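Local coordinates for sgbp-b (Bacteroides uniformis, PDB 7K44), which probably binds xyloglucan at the bacterial cell surface, as a glycan-binding protein of a polysaccharide utilization locus, at residues K130-T141 with F322-Q333. Residues are numbered along the deposited sequence; the frame is centred on the assembly and turned at random. Where two conformers were deposited one is given.
Sequences KVSSMMPITGTT and FTGKTEVGQWMQ
F322 lays its ring against the chain leaving strand 127-131: CA of S132 sits over one face, 4.0 Å from the ring centroid, while CD1 meets the carbonyl O of V131 and CE1 the CB of K130. With CG anti to the backbone N (chi1 -170°), the ring reaches across to this strand end, and L145 of strand 141-147 touches it too. The F322 carbonyl is taken by K130, whose chain, bent at chi3 in the conformer given, brings NZ to O at 2.7 Å in the carbonyl plane; NZ is too far above the ring for more than a weak cation-pi attraction. Past the type II turn from E327 to Q330, NE2 of Q330, also in one of two conformers, donates to O of W331 (2.9 Å), which lies nearly in the amide plane. That NE2 also makes a weak bond to O of T141; one water links OE1 to N of T141, and a second, only weakly held by NE2, donates to OG1 of T140 and O of T141. Here two beta-sandwich modules abut: the turn-bearing edge of the IPT/TIG domain, an immunoglobulin-like fold, packs on the start of strand 331-337 of the xyloglucan-binding domain and the loop leading into it. W331 receives CD1 of I137 squarely over its five-membered ring, 3.5 Å from the centroid, with CG2 of T140 near CD1 of the indole; NE1 bonds to O of F239, and F290 meets the ring edge-to-face. Replacing W331 with an alanine is likely to leave the I137 methyl facing a gap and O of F239 without its indole donor. Q333, extended beyond CG, accepts from M134 N through OE1 at 2.8 Å, nearly straight at hydrogen (171°) although the donor stands above the amide carbonyl plane. R381 donates to the same OE1 and NE2 binds D321, fixing the amide's rotation, while a water links N of Q333 to O of S132.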
loop_
_atom_site.group_PDB
_atom_site.type_symbol
_atom_site.label_atom_id
_atom_site.label_comp_id
_atom_site.label_asym_id
_atom_site.label_seq_id
_atom_site.Cartn_x
_atom_site.Cartn_y
_atom_site.Cartn_z
ATOM N N LYS A 130 -0.706 1.844 5.759
ATOM C CA LYS A 130 0.100 1.089 4.809
ATOM C C LYS A 130 -0.034 1.717 3.428
ATOM O O LYS A 130 -1.090 2.242 3.072
ATOM C CB LYS A 130 -0.359 -0.374 4.762
ATOM C CG LYS A 130 0.476 -1.313 5.614
ATOM C CD LYS A 130 0.495 -2.717 5.027
ATOM C CE LYS A 130 -0.875 -3.359 5.079
ATOM N NZ LYS A 130 -0.783 -4.834 4.878
ATOM N N VAL A 131 1.049 1.650 2.639
ATOM C CA VAL A 131 1.053 2.126 1.260
ATOM C C VAL A 131 1.636 1.019 0.390
ATOM O O VAL A 131 2.558 0.304 0.806
ATOM C CB VAL A 131 1.843 3.442 1.076
ATOM C CG1 VAL A 131 1.612 4.013 -0.310
ATOM C CG2 VAL A 131 1.458 4.456 2.127
ATOM N N SER A 132 1.084 0.863 -0.815
ATOM C CA SER A 132 1.478 -0.262 -1.650
ATOM C C SER A 132 2.941 -0.180 -2.077
ATOM O O SER A 132 3.609 -1.216 -2.186
ATOM C CB SER A 132 0.492 -0.391 -2.817
ATOM O OG SER A 132 0.579 0.718 -3.672
ATOM N N SER A 133 3.468 1.024 -2.272
ATOM C CA SER A 133 4.886 1.153 -2.555
ATOM C C SER A 133 5.318 2.550 -2.143
ATOM O O SER A 133 4.531 3.500 -2.218
ATOM C CB SER A 133 5.182 0.932 -4.038
ATOM O OG SER A 133 6.546 1.206 -4.313
ATOM N N MET A 134 6.572 2.666 -1.695
ATOM C CA MET A 134 7.133 3.980 -1.402
ATOM C C MET A 134 7.737 4.623 -2.632
ATOM O O MET A 134 8.207 5.762 -2.559
ATOM C CB MET A 134 8.185 3.894 -0.298
ATOM C CG MET A 134 7.635 3.475 1.048
ATOM S SD MET A 134 6.631 4.751 1.862
ATOM C CE MET A 134 7.913 5.690 2.687
ATOM N N MET A 135 7.740 3.922 -3.762
ATOM C CA MET A 135 8.275 4.475 -5.008
ATOM C C MET A 135 7.438 3.991 -6.185
ATOM O O MET A 135 7.937 3.334 -7.101
ATOM C CB MET A 135 9.758 4.131 -5.179
ATOM C CG MET A 135 10.423 5.011 -6.207
ATOM S SD MET A 135 12.200 4.726 -6.344
ATOM C CE MET A 135 12.774 5.554 -4.881
ATOM N N PRO A 136 6.147 4.328 -6.209
ATOM C CA PRO A 136 5.295 3.854 -7.308
ATOM C C PRO A 136 5.713 4.441 -8.647
ATOM O O PRO A 136 6.087 5.614 -8.762
ATOM C CB PRO A 136 3.891 4.341 -6.917
ATOM C CG PRO A 136 3.997 4.708 -5.483
ATOM C CD PRO A 136 5.396 5.172 -5.264
ATOM N N ILE A 137 5.636 3.611 -9.661
ATOM C CA ILE A 137 5.948 4.029 -11.020
ATOM C C ILE A 137 4.787 4.837 -11.599
ATOM O O ILE A 137 3.613 4.485 -11.430
ATOM C CB ILE A 137 6.267 2.786 -11.853
ATOM C CG1 ILE A 137 7.606 2.204 -11.392
ATOM C CG2 ILE A 137 6.364 3.126 -13.329
ATOM C CD1 ILE A 137 7.852 0.839 -11.925
ATOM N N THR A 138 5.121 5.938 -12.275
ATOM C CA THR A 138 4.106 6.829 -12.834
ATOM C C THR A 138 3.164 6.066 -13.758
ATOM O O THR A 138 3.601 5.276 -14.600
ATOM C CB THR A 138 4.782 7.982 -13.579
ATOM O OG1 THR A 138 5.468 8.814 -12.638
ATOM C CG2 THR A 138 3.763 8.826 -14.366
ATOM N N GLY A 139 1.860 6.285 -13.576
ATOM C CA GLY A 139 0.864 5.604 -14.364
ATOM C C GLY A 139 0.292 4.354 -13.742
ATOM O O GLY A 139 -0.774 3.900 -14.177
ATOM N N THR A 140 0.943 3.798 -12.722
ATOM C CA THR A 140 0.447 2.600 -12.065
ATOM C C THR A 140 -0.553 2.987 -10.977
ATOM O O THR A 140 -0.690 4.159 -10.613
ATOM C CB THR A 140 1.590 1.756 -11.481
ATOM O OG1 THR A 140 2.226 2.457 -10.394
ATOM C CG2 THR A 140 2.621 1.436 -12.562
ATOM N N THR A 141 -1.245 1.984 -10.450
ATOM C CA THR A 141 -2.240 2.199 -9.410
ATOM C C THR A 141 -1.608 1.989 -8.041
ATOM O O THR A 141 -0.996 0.951 -7.780
ATOM C CB THR A 141 -3.424 1.253 -9.600
ATOM O OG1 THR A 141 -4.011 1.497 -10.882
ATOM C CG2 THR A 141 -4.474 1.487 -8.522
ATOM N N PHE A 322 3.180 -5.045 0.798
ATOM C CA PHE A 322 1.830 -4.590 1.127
ATOM C C PHE A 322 0.923 -5.763 1.467
ATOM O O PHE A 322 0.223 -5.743 2.487
ATOM C CB PHE A 322 1.285 -3.829 -0.083
ATOM C CG PHE A 322 -0.011 -3.095 0.163
ATOM C CD1 PHE A 322 -0.067 -2.023 1.034
ATOM C CD2 PHE A 322 -1.158 -3.460 -0.525
ATOM C CE1 PHE A 322 -1.263 -1.333 1.232
ATOM C CE2 PHE A 322 -2.354 -2.783 -0.329
ATOM C CZ PHE A 322 -2.406 -1.724 0.556
ATOM N N THR A 323 0.908 -6.789 0.617
ATOM C CA THR A 323 0.005 -7.924 0.774
ATOM C C THR A 323 0.684 -9.173 1.312
ATOM O O THR A 323 -0.016 -10.106 1.723
ATOM C CB THR A 323 -0.600 -8.304 -0.581
ATOM O OG1 THR A 323 0.441 -8.823 -1.422
ATOM C CG2 THR A 323 -1.239 -7.104 -1.260
ATOM N N GLY A 324 2.017 -9.243 1.284
ATOM C CA GLY A 324 2.692 -10.461 1.654
ATOM C C GLY A 324 2.656 -11.551 0.605
ATOM O O GLY A 324 3.179 -12.644 0.856
ATOM N N LYS A 325 2.086 -11.289 -0.571
ATOM C CA LYS A 325 1.933 -12.292 -1.616
ATOM C C LYS A 325 2.410 -11.739 -2.952
ATOM O O LYS A 325 2.592 -10.533 -3.118
ATOM C CB LYS A 325 0.480 -12.781 -1.720
ATOM C CG LYS A 325 -0.118 -13.087 -0.358
ATOM C CD LYS A 325 -1.595 -13.423 -0.409
ATOM C CE LYS A 325 -2.004 -14.128 0.889
ATOM N NZ LYS A 325 -3.472 -14.332 1.025
ATOM N N THR A 326 2.607 -12.640 -3.914
ATOM C CA THR A 326 2.943 -12.213 -5.266
ATOM C C THR A 326 1.699 -11.641 -5.929
ATOM O O THR A 326 0.643 -12.282 -5.941
ATOM C CB THR A 326 3.456 -13.401 -6.075
ATOM O OG1 THR A 326 4.506 -14.056 -5.356
ATOM C CG2 THR A 326 3.975 -12.938 -7.441
ATOM N N GLU A 327 1.814 -10.432 -6.464
ATOM C CA GLU A 327 0.712 -9.750 -7.132
ATOM C C GLU A 327 0.985 -9.779 -8.632
ATOM O O GLU A 327 1.588 -8.858 -9.185
ATOM C CB GLU A 327 0.573 -8.322 -6.626
ATOM C CG GLU A 327 0.336 -8.224 -5.142
ATOM C CD GLU A 327 -0.976 -8.857 -4.723
ATOM O OE1 GLU A 327 -1.979 -8.707 -5.460
ATOM O OE2 GLU A 327 -1.001 -9.505 -3.653
ATOM N N VAL A 328 0.497 -10.830 -9.291
ATOM C CA VAL A 328 0.752 -11.015 -10.715
ATOM C C VAL A 328 0.155 -9.868 -11.519
ATOM O O VAL A 328 -0.990 -9.448 -11.296
ATOM C CB VAL A 328 0.243 -12.397 -11.162
ATOM C CG1 VAL A 328 0.462 -12.603 -12.654
ATOM C CG2 VAL A 328 0.944 -13.490 -10.362
ATOM N N GLY A 329 0.943 -9.325 -12.439
ATOM C CA GLY A 329 0.443 -8.296 -13.319
ATOM C C GLY A 329 0.479 -6.887 -12.780
ATOM O O GLY A 329 -0.131 -5.994 -13.383
ATOM N N GLN A 330 1.180 -6.641 -11.679
ATOM C CA GLN A 330 1.250 -5.312 -11.078
ATOM C C GLN A 330 2.635 -5.125 -10.475
ATOM O O GLN A 330 3.179 -6.073 -9.907
ATOM C CB GLN A 330 0.187 -5.197 -9.970
ATOM C CG GLN A 330 0.526 -4.279 -8.791
ATOM C CD GLN A 330 0.036 -2.852 -8.996
ATOM O OE1 GLN A 330 -1.073 -2.629 -9.483
ATOM N NE2 GLN A 330 0.868 -1.879 -8.635
ATOM N N TRP A 331 3.172 -3.912 -10.556
ATOM C CA TRP A 331 4.434 -3.629 -9.884
ATOM C C TRP A 331 4.260 -3.742 -8.370
ATOM O O TRP A 331 3.316 -3.182 -7.800
ATOM C CB TRP A 331 4.902 -2.223 -10.242
ATOM C CG TRP A 331 5.554 -2.123 -11.580
ATOM C CD1 TRP A 331 5.000 -1.638 -12.727
ATOM C CD2 TRP A 331 6.902 -2.507 -11.915
ATOM N NE1 TRP A 331 5.917 -1.700 -13.756
ATOM C CE2 TRP A 331 7.092 -2.228 -13.286
ATOM C CE3 TRP A 331 7.967 -3.061 -11.185
ATOM C CZ2 TRP A 331 8.316 -2.466 -13.949
ATOM C CZ3 TRP A 331 9.176 -3.314 -11.844
ATOM C CH2 TRP A 331 9.340 -3.025 -13.215
ATOM N N MET A 332 5.171 -4.459 -7.722
ATOM C CA MET A 332 5.209 -4.618 -6.275
ATOM C C MET A 332 6.477 -3.999 -5.706
ATOM O O MET A 332 7.531 -3.994 -6.348
ATOM C CB MET A 332 5.349 -6.094 -5.896
ATOM C CG MET A 332 4.371 -7.063 -6.488
ATOM S SD MET A 332 4.765 -8.678 -5.785
ATOM C CE MET A 332 6.148 -9.224 -6.799
ATOM N N GLN A 333 6.404 -3.563 -4.453
ATOM C CA GLN A 333 7.597 -3.241 -3.690
ATOM C C GLN A 333 8.007 -4.451 -2.867
ATOM O O GLN A 333 7.193 -5.031 -2.143
ATOM C CB GLN A 333 7.337 -2.061 -2.762
ATOM C CG GLN A 333 8.461 -1.822 -1.780
ATOM C CD GLN A 333 8.212 -0.617 -0.912
ATOM O OE1 GLN A 333 8.380 0.522 -1.340
ATOM N NE2 GLN A 333 7.809 -0.864 0.329
HETATM O O HOH W 1 3.579 -3.651 -3.319
HETATM O O HOH W 2 1.902 0.983 -8.096
HETATM O O HOH W 3 -0.741 -0.870 -11.314
#